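Local coordinates for 23S rRNA (guanine(2535)-N(1))-methyltransferase (Streptomyces viridochromogenes, PDB 1O9G), which methylates N1 of guanosine 2535 in 23S ribosomal RNA, using S-adenosyl-L-methionine as methyl donor, and thereby confers resistance to the orthosomycin antibiotic avilamycin, at residues A[46-51]-A[205-210]; A[51-56]-A[168-173]; A[72-77]-A[144-149]; A[79-84]-A[162-167]; A[225-230]-A[239-244]. The protein carries 3 engineered substitutions. All blocks are in the same frame, centred on the assembly; numbering follows the deposited sequence.

Interaction 1: residues A[46-51]-A[205-210]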
# COMPACT_ATOMS: atom_id res chain seq x y z
N ARG A 46 -2.38 15.43 -5.97
CA ARG A 46 -1.54 15.72 -7.15
C ARG A 46 -2.06 15.12 -8.47
O ARG A 46 -1.46 15.27 -9.53
CB ARG A 46 -0.11 15.26 -6.88
CG ARG A 46 0.53 15.91 -5.69
CD ARG A 46 1.42 17.02 -6.07
NE ARG A 46 2.03 17.72 -4.94
CZ ARG A 46 2.51 18.94 -5.03
NH1 ARG A 46 2.47 19.59 -6.18
NH2 ARG A 46 3.05 19.53 -3.96
N LEU A 47 -3.19 14.43 -8.42
CA LEU A 47 -3.81 13.94 -9.64
C LEU A 47 -4.61 15.04 -10.32
O LEU A 47 -5.10 15.93 -9.63
CB LEU A 47 -4.73 12.78 -9.32
CG LEU A 47 -4.07 11.51 -8.83
CD1 LEU A 47 -5.14 10.55 -8.36
CD2 LEU A 47 -3.25 10.82 -9.88
N PRO A 48 -4.74 14.99 -11.64
CA PRO A 48 -5.55 15.98 -12.38
C PRO A 48 -7.01 16.09 -11.91
O PRO A 48 -7.55 17.20 -11.81
CB PRO A 48 -5.50 15.49 -13.84
CG PRO A 48 -4.35 14.53 -13.91
CD PRO A 48 -4.08 14.04 -12.55
N GLY A 49 -7.62 14.96 -11.62
CA GLY A 49 -9.03 14.91 -11.24
C GLY A 49 -9.31 14.01 -10.06
O GLY A 49 -8.40 13.36 -9.57
N ASP A 50 -10.56 13.93 -9.62
CA ASP A 50 -10.88 13.08 -8.47
C ASP A 50 -11.81 11.90 -8.76
O ASP A 50 -12.49 11.39 -7.87
CB ASP A 50 -11.35 13.91 -7.28
CG ASP A 50 -12.59 14.71 -7.59
OD1 ASP A 50 -13.26 14.39 -8.60
OD2 ASP A 50 -13.01 15.67 -6.89
N GLY A 51 -11.81 11.41 -9.99
CA GLY A 51 -12.53 10.17 -10.30
C GLY A 51 -11.93 8.97 -9.57
O GLY A 51 -10.86 9.06 -8.94
N PRO A 205 0.30 5.41 -16.93
CA PRO A 205 -0.15 6.59 -17.65
C PRO A 205 0.65 7.82 -17.18
O PRO A 205 1.20 7.81 -16.07
CB PRO A 205 -1.62 6.70 -17.29
CG PRO A 205 -1.73 6.07 -15.96
CD PRO A 205 -0.69 4.98 -15.92
N ALA A 206 0.75 8.83 -18.04
CA ALA A 206 1.62 9.99 -17.86
C ALA A 206 1.33 10.72 -16.56
O ALA A 206 2.23 11.22 -15.88
CB ALA A 206 1.47 10.92 -19.02
N HIS A 207 0.06 10.77 -16.19
CA HIS A 207 -0.36 11.51 -14.98
C HIS A 207 -0.10 10.81 -13.66
O HIS A 207 -0.29 11.42 -12.62
CB HIS A 207 -1.84 11.85 -15.03
CG HIS A 207 -2.72 10.63 -14.99
ND1 HIS A 207 -3.30 10.13 -13.84
CD2 HIS A 207 -3.12 9.82 -16.00
CE1 HIS A 207 -3.99 9.05 -14.14
NE2 HIS A 207 -3.90 8.84 -15.44
N ALA A 208 0.26 9.54 -13.69
CA ALA A 208 0.31 8.75 -12.48
C ALA A 208 1.30 9.36 -11.49
O ALA A 208 2.39 9.80 -11.87
CB ALA A 208 0.73 7.34 -12.79
N VAL A 209 0.94 9.30 -10.22
CA VAL A 209 1.79 9.71 -9.11
C VAL A 209 2.39 8.48 -8.48
O VAL A 209 1.66 7.57 -8.06
CB VAL A 209 0.99 10.50 -8.09
CG1 VAL A 209 1.83 10.87 -6.88
CG2 VAL A 209 0.35 11.75 -8.75
N ILE A 210 3.71 8.47 -8.42
CA ILE A 210 4.49 7.42 -7.79
C ILE A 210 5.00 7.91 -6.44
O ILE A 210 5.80 8.82 -6.37
CB ILE A 210 5.67 6.96 -8.64
CG1 ILE A 210 5.21 6.52 -10.04
CG2 ILE A 210 6.40 5.83 -7.95
CD1 ILE A 210 6.30 6.47 -11.04
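L47 and V209 carry the apolar part of this surface contact: CD2 of L47 lies 3.9 Å from CG2 of V209, the two side chains crossing at a slant. The same valine methyl meets CB of R46 at 4.0 Å. It can serve both residues because the CG1 branch of V209 is the one set anti to the backbone N (chi1 177°), which turns CG2 to the side where the loop 46-51 runs.

The H207 imidazole adds a second kind of packing. CD2 of L47 approaches its edge, near the ring plane, 4.0 Å from ND1, while P48 sets CG against the histidine stem, 3.8 Å from CB, the proline and the histidine crossing at about a right angle.

No hydrogen bond joins the two segments. Within 205-210, a type I turn is closed by A208 N to P205 O at 3.1 Å. The polar end of R46 leads away from the contact to a salt bridge with E228.

The contact joins the loop between helix 33-45 and strand 53-57 to the turn that opens strand 209-214. L47 also touches V171 of strand 171-175, and V209 packs on M239 of strand 235-241.

Interaction 2: residues A[51-56]-A[168-173]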
# COMPACT_ATOMS: atom_id res chain seq x y z
N GLY A 51 -11.81 11.41 -9.99
CA GLY A 51 -12.53 10.17 -10.30
C GLY A 51 -11.93 8.97 -9.57
O GLY A 51 -10.86 9.06 -8.94
N PRO A 52 -12.59 7.81 -9.65
CA PRO A 52 -12.12 6.61 -8.95
C PRO A 52 -10.68 6.27 -9.32
O PRO A 52 -10.36 6.22 -10.53
CB PRO A 52 -13.08 5.52 -9.44
CG PRO A 52 -14.30 6.26 -9.85
CD PRO A 52 -13.81 7.55 -10.44
N VAL A 53 -9.83 5.96 -8.32
CA VAL A 53 -8.41 5.70 -8.54
C VAL A 53 -8.09 4.20 -8.56
O VAL A 53 -8.62 3.41 -7.76
CB VAL A 53 -7.60 6.42 -7.43
CG1 VAL A 53 -6.23 5.84 -7.16
CG2 VAL A 53 -7.57 7.94 -7.70
N THR A 54 -7.17 3.82 -9.45
CA THR A 54 -6.55 2.53 -9.42
C THR A 54 -5.21 2.69 -8.72
O THR A 54 -4.37 3.50 -9.14
CB THR A 54 -6.38 2.01 -10.83
OG1 THR A 54 -7.69 1.77 -11.39
CG2 THR A 54 -5.61 0.70 -10.83
N LEU A 55 -5.03 1.95 -7.64
CA LEU A 55 -3.83 2.00 -6.80
C LEU A 55 -3.04 0.70 -6.90
O LEU A 55 -3.61 -0.38 -6.75
CB LEU A 55 -4.25 2.22 -5.36
CG LEU A 55 -3.21 2.12 -4.23
CD1 LEU A 55 -2.18 3.15 -4.36
CD2 LEU A 55 -3.85 2.15 -2.85
N TRP A 56 -1.72 0.82 -7.12
CA TRP A 56 -0.83 -0.31 -7.27
C TRP A 56 0.29 -0.22 -6.23
O TRP A 56 0.94 0.82 -6.11
CB TRP A 56 -0.23 -0.26 -8.66
CG TRP A 56 0.73 -1.34 -9.08
CD1 TRP A 56 0.91 -2.58 -8.54
CD2 TRP A 56 1.59 -1.27 -10.23
NE1 TRP A 56 1.84 -3.28 -9.27
CE2 TRP A 56 2.29 -2.50 -10.30
CE3 TRP A 56 1.89 -0.27 -11.16
CZ2 TRP A 56 3.22 -2.77 -11.28
CZ3 TRP A 56 2.84 -0.55 -12.16
CH2 TRP A 56 3.48 -1.78 -12.20
N ALA A 168 -4.68 0.91 -15.88
CA ALA A 168 -3.74 2.03 -15.89
C ALA A 168 -3.71 2.69 -14.50
O ALA A 168 -4.51 3.59 -14.22
CB ALA A 168 -4.14 3.04 -16.96
N PRO A 169 -2.83 2.25 -13.60
CA PRO A 169 -2.81 2.83 -12.26
C PRO A 169 -2.60 4.34 -12.23
O PRO A 169 -1.74 4.85 -12.94
CB PRO A 169 -1.67 2.10 -11.59
CG PRO A 169 -1.62 0.83 -12.28
CD PRO A 169 -1.89 1.13 -13.71
N ASP A 170 -3.38 5.02 -11.40
CA ASP A 170 -3.20 6.45 -11.17
C ASP A 170 -2.21 6.75 -10.06
O ASP A 170 -1.64 7.82 -10.04
CB ASP A 170 -4.54 7.09 -10.83
CG ASP A 170 -5.64 6.67 -11.79
OD1 ASP A 170 -5.63 7.15 -12.95
OD2 ASP A 170 -6.48 5.80 -11.51
N VAL A 171 -2.07 5.84 -9.10
CA VAL A 171 -1.20 6.00 -7.96
C VAL A 171 -0.46 4.70 -7.74
O VAL A 171 -1.07 3.63 -7.73
CB VAL A 171 -1.97 6.40 -6.67
CG1 VAL A 171 -1.03 6.54 -5.47
CG2 VAL A 171 -2.75 7.72 -6.89
N VAL A 172 0.85 4.81 -7.59
CA VAL A 172 1.68 3.76 -7.02
C VAL A 172 2.08 4.25 -5.62
O VAL A 172 2.48 5.38 -5.44
CB VAL A 172 2.92 3.54 -7.85
CG1 VAL A 172 3.96 2.69 -7.06
CG2 VAL A 172 2.56 2.91 -9.17
N LEU A 173 1.97 3.36 -4.64
CA LEU A 173 2.37 3.71 -3.27
C LEU A 173 3.01 2.46 -2.70
O LEU A 173 2.39 1.42 -2.64
CB LEU A 173 1.19 4.20 -2.45
CG LEU A 173 1.46 4.87 -1.11
CD1 LEU A 173 0.26 5.72 -0.68
CD2 LEU A 173 1.80 3.89 -0.02
O HOH W 1 -8.28 4.21 -12.64
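T54 and D170 are joined through both backbone and side chain. The T54 N-H points almost straight at OD2 of D170, 2.9 Å away with an angle of 176° at the hydrogen, and meets the carboxylate on its anti lone pair. D170 CG stands beside its own backbone N (chi1 -48°), which turns OD2 toward the T54 N-H. A water bonded to both T54 OG1 and D170 OD2 bridges the same two residues, so OD2 is gripped twice.

The carbonyl of T54 is shared as well: it accepts from D170 N at 2.9 Å and from V171 N at 3.3 Å, both donors lying in the carbonyl plane. Onward, the ladder is regular, with W56 N to V171 O at 2.9 Å and L173 N to W56 O at 3.1 Å, flanked by CA-H...O contacts from L55 and V172.

Side chains cover both faces of this pairing. On the face of L55 and V171, CD1 of L55 reaches CG1 of V171 at 3.7 Å and also touches CB of L173; helices 33-45 and 64-72 cover this layer. On the other face, the W56 indole lies alongside V172, its CE3 3.8 Å from V172 CG2, and P169 CG packs at the same CE3 atom. The indole N-H is bonded to S83.

Strands 53-57 and 171-175 are thus parallel neighbours in the middle of the sheet, the first and fourth in chain order, as in the Rossmann-like fold of S-adenosylmethionine-dependent methyltransferases.

Interaction 3: residues A[72-77]-A[144-149]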
# COMPACT_ATOMS: atom_id res chain seq x y z
N LEU A 72 -9.63 1.69 4.14
CA LEU A 72 -9.78 3.04 4.66
C LEU A 72 -10.27 4.00 3.58
O LEU A 72 -11.13 4.85 3.85
CB LEU A 72 -8.48 3.51 5.32
CG LEU A 72 -8.52 4.81 6.08
CD1 LEU A 72 -9.54 4.77 7.18
CD2 LEU A 72 -7.15 5.09 6.65
N HIS A 73 -9.79 3.82 2.36
CA HIS A 73 -10.07 4.72 1.25
C HIS A 73 -10.92 4.08 0.15
O HIS A 73 -10.86 4.48 -1.02
CB HIS A 73 -8.77 5.29 0.69
CG HIS A 73 -8.11 6.25 1.62
ND1 HIS A 73 -8.57 7.54 1.78
CD2 HIS A 73 -7.09 6.11 2.49
CE1 HIS A 73 -7.84 8.15 2.70
NE2 HIS A 73 -6.93 7.30 3.13
N ARG A 74 -11.72 3.10 0.53
CA ARG A 74 -12.59 2.40 -0.39
C ARG A 74 -13.39 3.33 -1.28
O ARG A 74 -13.50 3.07 -2.48
CB ARG A 74 -13.52 1.49 0.37
CG ARG A 74 -14.59 0.77 -0.43
CD ARG A 74 -13.95 -0.22 -1.37
NE ARG A 74 -14.85 -0.81 -2.35
CZ ARG A 74 -15.10 -0.30 -3.56
NH1 ARG A 74 -14.60 0.87 -3.95
NH2 ARG A 74 -15.79 -1.03 -4.38
N ARG A 75 -13.94 4.40 -0.73
CA ARG A 75 -14.78 5.29 -1.52
C ARG A 75 -14.02 5.97 -2.68
O ARG A 75 -14.63 6.42 -3.65
CB ARG A 75 -15.42 6.36 -0.63
CG ARG A 75 -14.39 7.31 -0.03
CD ARG A 75 -14.95 8.61 0.45
NE ARG A 75 -16.20 8.42 1.17
CZ ARG A 75 -16.29 7.89 2.39
NH1 ARG A 75 -15.21 7.49 3.06
NH2 ARG A 75 -17.49 7.75 2.95
N SER A 76 -12.71 6.12 -2.52
CA SER A 76 -11.87 6.78 -3.52
C SER A 76 -11.24 5.81 -4.53
O SER A 76 -10.50 6.26 -5.41
CB SER A 76 -10.74 7.55 -2.84
OG SER A 76 -11.25 8.50 -1.93
N LEU A 77 -11.53 4.53 -4.42
CA LEU A 77 -10.81 3.51 -5.18
C LEU A 77 -11.70 2.72 -6.12
O LEU A 77 -12.81 2.34 -5.76
CB LEU A 77 -10.12 2.55 -4.23
CG LEU A 77 -8.96 3.09 -3.41
CD1 LEU A 77 -8.61 2.13 -2.28
CD2 LEU A 77 -7.78 3.38 -4.27
N ALA A 144 -17.36 -4.88 -2.26
CA ALA A 144 -16.07 -5.50 -2.50
C ALA A 144 -15.22 -4.60 -3.40
O ALA A 144 -15.71 -4.04 -4.38
CB ALA A 144 -16.21 -6.86 -3.13
N LEU A 145 -13.94 -4.51 -3.07
CA LEU A 145 -12.99 -3.75 -3.82
C LEU A 145 -12.22 -4.69 -4.75
O LEU A 145 -11.47 -5.55 -4.26
CB LEU A 145 -12.02 -3.04 -2.89
CG LEU A 145 -10.95 -2.20 -3.58
CD1 LEU A 145 -11.50 -1.14 -4.48
CD2 LEU A 145 -10.03 -1.57 -2.52
N PRO A 146 -12.39 -4.56 -6.07
CA PRO A 146 -11.66 -5.42 -7.00
C PRO A 146 -10.15 -5.33 -6.74
O PRO A 146 -9.62 -4.26 -6.49
CB PRO A 146 -12.04 -4.86 -8.37
CG PRO A 146 -13.38 -4.28 -8.18
CD PRO A 146 -13.32 -3.67 -6.80
N CYS A 147 -9.52 -6.50 -6.72
CA CYS A 147 -8.10 -6.60 -6.40
C CYS A 147 -7.49 -7.76 -7.19
O CYS A 147 -8.15 -8.72 -7.54
CB CYS A 147 -7.87 -6.77 -4.90
SG CYS A 147 -8.55 -8.27 -4.19
N ALA A 148 -6.21 -7.63 -7.46
CA ALA A 148 -5.45 -8.64 -8.17
C ALA A 148 -4.07 -8.67 -7.48
O ALA A 148 -3.57 -7.67 -6.97
CB ALA A 148 -5.32 -8.26 -9.57
N ILE A 149 -3.49 -9.86 -7.44
CA ILE A 149 -2.16 -10.06 -6.92
C ILE A 149 -1.42 -11.07 -7.77
O ILE A 149 -1.94 -12.14 -8.05
CB ILE A 149 -2.20 -10.45 -5.41
CG1 ILE A 149 -0.81 -10.73 -4.86
CG2 ILE A 149 -3.09 -11.67 -5.14
CD1 ILE A 149 -0.78 -10.72 -3.34
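R74 NH2 donates to the carbonyl oxygen of A144 at 3.0 Å, the hydrogen bond that ties the two segments together. It is a bent bond, with an angle of 142° at the hydrogen. The nitrogen stands above the A144 carbonyl plane instead of on a lone pair, and the oxygen is itself tilted from the guanidinium plane. A firmer hold on the arginine comes from G143, whose carbonyl takes the NE hydrogen, so two consecutive carbonyls of the chain leading into strand 147-151 receive the one guanidinium. NH1 lies 2.9 Å from L77 O.

The side chain leaves the short 3-10 segment 74-76 with CG opposite the backbone N (chi1 174°), then bends at the CB-CG bond (chi2 66°). This shape lays its outer half alongside L145, the two side chains sliding past each other in opposite directions. L145 CB is 3.6 Å from R74 NE, and L145 CD1 covers one face of the guanidinium 3.7 Å above its plane, offset toward the rim.

Helix 64-72 ends here and the chain turns back into strand 77-84, which takes its place in the parallel sheet of the Rossmann-like fold beside strand 147-151. The contact therefore spans the start of two neighbouring strands, and the backbone of P146 already pairs with that of V80.

The two leucines add apolar packing: L145 CD1 also meets L77 CB at 3.9 Å, and L145 CD2 lies 4.0 Å from L77 CD1, the side chains crossing at a slant. L145 touches V80 as well, while L77 reaches F40 of helix 33-45.

Interaction 4: residues A[79-84]-A[162-167]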
# COMPACT_ATOMS: atom_id res chain seq x y z
N GLN A 79 -10.04 0.01 -7.83
CA GLN A 79 -9.42 -1.32 -7.75
C GLN A 79 -8.02 -1.14 -7.19
O GLN A 79 -7.44 -0.05 -7.29
CB GLN A 79 -9.32 -2.00 -9.11
CG GLN A 79 -8.38 -1.32 -10.01
CD GLN A 79 -8.27 -1.94 -11.38
OE1 GLN A 79 -7.75 -3.06 -11.51
NE2 GLN A 79 -8.71 -1.21 -12.41
N VAL A 80 -7.49 -2.21 -6.63
CA VAL A 80 -6.11 -2.24 -6.21
C VAL A 80 -5.39 -3.42 -6.87
O VAL A 80 -5.99 -4.45 -7.19
CB VAL A 80 -5.97 -2.30 -4.65
CG1 VAL A 80 -6.59 -1.09 -4.02
CG2 VAL A 80 -6.59 -3.53 -4.07
N ILE A 81 -4.08 -3.21 -7.04
CA ILE A 81 -3.20 -4.19 -7.64
C ILE A 81 -2.00 -4.36 -6.73
O ILE A 81 -1.38 -3.39 -6.35
CB ILE A 81 -2.74 -3.73 -9.04
CG1 ILE A 81 -3.98 -3.46 -9.92
CG2 ILE A 81 -1.83 -4.77 -9.64
CD1 ILE A 81 -3.71 -2.81 -11.26
N ALA A 82 -1.67 -5.62 -6.45
CA ALA A 82 -0.50 -5.95 -5.64
C ALA A 82 0.45 -6.82 -6.46
O ALA A 82 0.05 -7.75 -7.15
CB ALA A 82 -0.88 -6.68 -4.43
N SER A 83 1.73 -6.54 -6.31
CA SER A 83 2.72 -7.45 -6.84
C SER A 83 4.02 -7.34 -6.04
O SER A 83 4.26 -6.34 -5.34
CB SER A 83 2.94 -7.22 -8.34
OG SER A 83 3.40 -5.92 -8.65
N ASP A 84 4.82 -8.39 -6.10
CA ASP A 84 6.12 -8.46 -5.45
C ASP A 84 6.90 -9.63 -6.05
O ASP A 84 6.35 -10.45 -6.74
CB ASP A 84 5.99 -8.62 -3.94
CG ASP A 84 7.14 -7.97 -3.16
OD1 ASP A 84 8.27 -7.95 -3.68
OD2 ASP A 84 7.00 -7.50 -2.03
N ALA A 162 1.68 -7.75 -17.59
CA ALA A 162 0.88 -8.85 -17.07
C ALA A 162 0.30 -8.58 -15.67
O ALA A 162 -0.76 -9.07 -15.34
CB ALA A 162 1.70 -10.15 -17.06
N VAL A 163 1.03 -7.86 -14.84
CA VAL A 163 0.51 -7.44 -13.54
C VAL A 163 -0.69 -6.51 -13.77
O VAL A 163 -1.68 -6.59 -13.05
CB VAL A 163 1.60 -6.69 -12.72
CG1 VAL A 163 1.03 -6.12 -11.42
CG2 VAL A 163 2.74 -7.62 -12.39
N LEU A 164 -0.59 -5.59 -14.73
CA LEU A 164 -1.62 -4.57 -14.87
C LEU A 164 -2.89 -5.09 -15.56
O LEU A 164 -3.99 -4.58 -15.31
CB LEU A 164 -1.04 -3.35 -15.58
CG LEU A 164 0.06 -2.65 -14.77
CD1 LEU A 164 0.46 -1.43 -15.51
CD2 LEU A 164 -0.41 -2.28 -13.35
N ALA A 165 -2.73 -6.10 -16.41
CA ALA A 165 -3.83 -6.72 -17.15
C ALA A 165 -4.80 -5.68 -17.73
O ALA A 165 -6.01 -5.79 -17.59
CB ALA A 165 -4.55 -7.72 -16.26
N GLY A 166 -4.26 -4.65 -18.36
CA GLY A 166 -5.08 -3.65 -19.00
C GLY A 166 -5.46 -2.46 -18.15
O GLY A 166 -6.00 -1.50 -18.68
N SER A 167 -5.21 -2.52 -16.85
CA SER A 167 -5.46 -1.36 -15.98
C SER A 167 -4.32 -0.35 -16.09
O SER A 167 -3.17 -0.70 -16.34
CB SER A 167 -5.56 -1.79 -14.52
OG SER A 167 -6.64 -2.67 -14.32
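I81 packs against V163 through its CG2 methyl, which lies 3.6 Å from V163 CG1. The other branch of the isoleucine diverges from it: its terminal CD1 meets L164 CD2 at 3.9 Å, the two side chains crossing at about a right angle, and sits equally far from S167 CB. One residue of the strand thus spans the helix end and the turn after it, because CG2 takes the place anti to the backbone N while CG1 stands beside that nitrogen (chi1 -56°). V163 CG1 is shared, since it also lies 3.7 Å from S83 OG.

At the outer end the contact becomes polar. S167 OG is 3.0 Å from Q79 OE1 and 3.2 Å from Q79 NE2, so the hydroxyl lies between the oxygen and nitrogen of the glutamine amide, somewhat off its plane. The glutamine chain is extended beyond CG and stretches out from the strand to the turn.

Other residues set these groups in place. S83 OG is held by the indole N-H of W56, and the same tryptophan packs against I81, V163 and L164. Q79 NE2 makes a weak bond to T54 OG1. On the helix side, a type I' turn from L164 to S167, closed by S167 N to L164 O at 2.8 Å, brings S167 round to face the strand.

Helix 160-164 thereby lies against one face of strand 77-84, with helix 64-72 touching V80 and A82 on the other: the alpha-beta-alpha layering of a Rossmann-like methyltransferase fold.

Interaction 5: residues A[225-230]-A[239-244]. Engineered in segment 239-244: M239 (natural residue Leu).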
# COMPACT_ATOMS: atom_id res chain seq x y z
N LYS A 225 12.58 15.44 -10.90
CA LYS A 225 12.13 16.45 -9.94
C LYS A 225 11.07 15.85 -9.05
O LYS A 225 10.18 15.19 -9.53
CB LYS A 225 11.52 17.64 -10.68
CG LYS A 225 11.13 18.83 -9.77
CD LYS A 225 12.29 19.78 -9.55
CE LYS A 225 11.92 20.86 -8.53
NZ LYS A 225 13.06 21.73 -8.15
N ALA A 226 11.16 16.09 -7.75
CA ALA A 226 10.17 15.62 -6.80
C ALA A 226 8.95 16.54 -6.83
O ALA A 226 9.08 17.76 -6.74
CB ALA A 226 10.76 15.62 -5.39
N LEU A 227 7.76 15.97 -6.96
CA LEU A 227 6.54 16.75 -6.77
C LEU A 227 6.45 17.26 -5.34
O LEU A 227 6.06 18.39 -5.11
CB LEU A 227 5.27 15.95 -7.07
CG LEU A 227 5.06 15.37 -8.46
CD1 LEU A 227 3.86 14.44 -8.44
CD2 LEU A 227 4.88 16.46 -9.48
N GLU A 228 6.80 16.39 -4.40
CA GLU A 228 6.59 16.60 -2.97
C GLU A 228 7.41 15.59 -2.13
O GLU A 228 7.65 14.46 -2.56
CB GLU A 228 5.10 16.42 -2.64
CG GLU A 228 4.65 17.10 -1.36
CD GLU A 228 3.16 16.99 -1.13
OE1 GLU A 228 2.36 17.21 -2.06
OE2 GLU A 228 2.76 16.73 0.01
N ARG A 229 7.82 16.04 -0.94
CA ARG A 229 8.50 15.23 0.05
C ARG A 229 7.87 15.42 1.42
O ARG A 229 7.28 16.45 1.70
CB ARG A 229 9.96 15.63 0.14
CG ARG A 229 10.80 15.21 -1.00
CD ARG A 229 12.21 15.70 -0.84
NE ARG A 229 13.03 15.40 -2.00
CZ ARG A 229 13.54 14.21 -2.29
NH1 ARG A 229 13.33 13.18 -1.49
NH2 ARG A 229 14.26 14.06 -3.38
N LEU A 230 7.96 14.39 2.25
CA LEU A 230 7.65 14.52 3.66
C LEU A 230 8.59 13.70 4.55
O LEU A 230 9.22 12.74 4.09
CB LEU A 230 6.16 14.25 3.95
CG LEU A 230 5.65 12.81 3.94
CD1 LEU A 230 6.28 11.93 5.02
CD2 LEU A 230 4.14 12.78 4.12
N MSE A 239 7.29 11.79 -3.80
CA MSE A 239 6.36 11.51 -4.88
C MSE A 239 6.86 12.14 -6.16
O MSE A 239 7.34 13.25 -6.14
CB MSE A 239 5.00 12.16 -4.58
CG MSE A 239 4.36 11.75 -3.30
SE MSE A 239 2.67 12.66 -3.06
CE MSE A 239 2.96 14.24 -4.22
N VAL A 240 6.72 11.40 -7.24
CA VAL A 240 7.08 11.87 -8.56
C VAL A 240 5.96 11.55 -9.56
O VAL A 240 5.17 10.66 -9.37
CB VAL A 240 8.41 11.22 -9.08
CG1 VAL A 240 9.59 11.60 -8.19
CG2 VAL A 240 8.29 9.78 -9.23
N ARG A 241 5.94 12.29 -10.64
CA ARG A 241 5.00 12.05 -11.70
C ARG A 241 5.64 11.15 -12.76
O ARG A 241 6.77 11.39 -13.14
CB ARG A 241 4.61 13.37 -12.34
CG ARG A 241 3.68 13.20 -13.51
CD ARG A 241 2.73 14.33 -13.76
NE ARG A 241 1.96 14.71 -12.59
CZ ARG A 241 2.10 15.83 -11.90
NH1 ARG A 241 3.05 16.72 -12.22
NH2 ARG A 241 1.27 16.08 -10.87
N ALA A 242 4.87 10.22 -13.28
CA ALA A 242 5.37 9.26 -14.28
C ALA A 242 5.97 9.99 -15.49
O ALA A 242 7.08 9.68 -15.88
CB ALA A 242 4.28 8.31 -14.70
N ALA A 243 5.26 10.98 -16.02
CA ALA A 243 5.75 11.74 -17.18
C ALA A 243 7.09 12.37 -16.90
O ALA A 243 7.95 12.44 -17.80
CB ALA A 243 4.76 12.80 -17.59
N ASP A 244 7.29 12.87 -15.68
CA ASP A 244 8.56 13.49 -15.31
C ASP A 244 9.69 12.49 -15.24
O ASP A 244 10.82 12.81 -15.61
CB ASP A 244 8.45 14.23 -13.97
CG ASP A 244 7.52 15.43 -14.01
OD1 ASP A 244 7.26 15.99 -15.10
OD2 ASP A 244 7.03 15.92 -12.98
O HOH W 2 7.77 14.56 -10.65
O HOH W 3 12.01 15.00 -14.14
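L227 and E228 are joined to M239 by two backbone bonds: L227 N donates to M239 O at 2.9 Å, and M239 N donates to E228 O at 3.0 Å. The second belongs to the antiparallel hydrogen-bonded pair E228-M239.

Beyond the strand pairing, two waters bridge the loop at K225 and the start of the helix. One donates to K225 O at 2.7 Å and to D244 OD2 at 2.8 Å, and accepts from the backbone N of R241, the N-cap residue of helix 242-247. The other receives a weak bond from K225 N and donates to D244 O.

The E228 carboxylate is taken up by arginines: OE1 by R46, and OE2 by R42 and R5. Alongside it lies M239, an engineered selenomethionine, bent at its last torsion (chi3 -23°) with CE 3.4 Å from E228 CB. The R241 guanidinium gives its NH2 to the carbonyl of R46, while L227 covers one face, its CD2 3.3 Å from R241 NH1.

With three arginines around one glutamate, the negative charge of E228 is probably strongly stabilised. Salt bridges from E228 to R5, R42 and R46 therefore hold the hairpin edge to the N-terminal part of the chain, whereas water bridges the K225 backbone to R241 and to D244 of the following helix.

From the N terminus, the loop after helix 33-45 enters interaction 1, which closes the longest loop, out to the turn before strand 209-214. Nested within it, interaction 2 pairs strands 53-57 and 171-175 and shares G51 with interaction 1. Interactions 3 and 4 lie inside that second loop and cross each other, their segments alternating along the chain: 72-77 with 144-149, then 79-84 with 162-167. They tie strand 77-84 to the entry of strand 147-151 and to helix 160-164. Interaction 5 follows in series, a short hairpin closure near the C terminus, joined to interaction 1 through neighbouring strands 209-214 and 235-241. All five reach one mixed sheet.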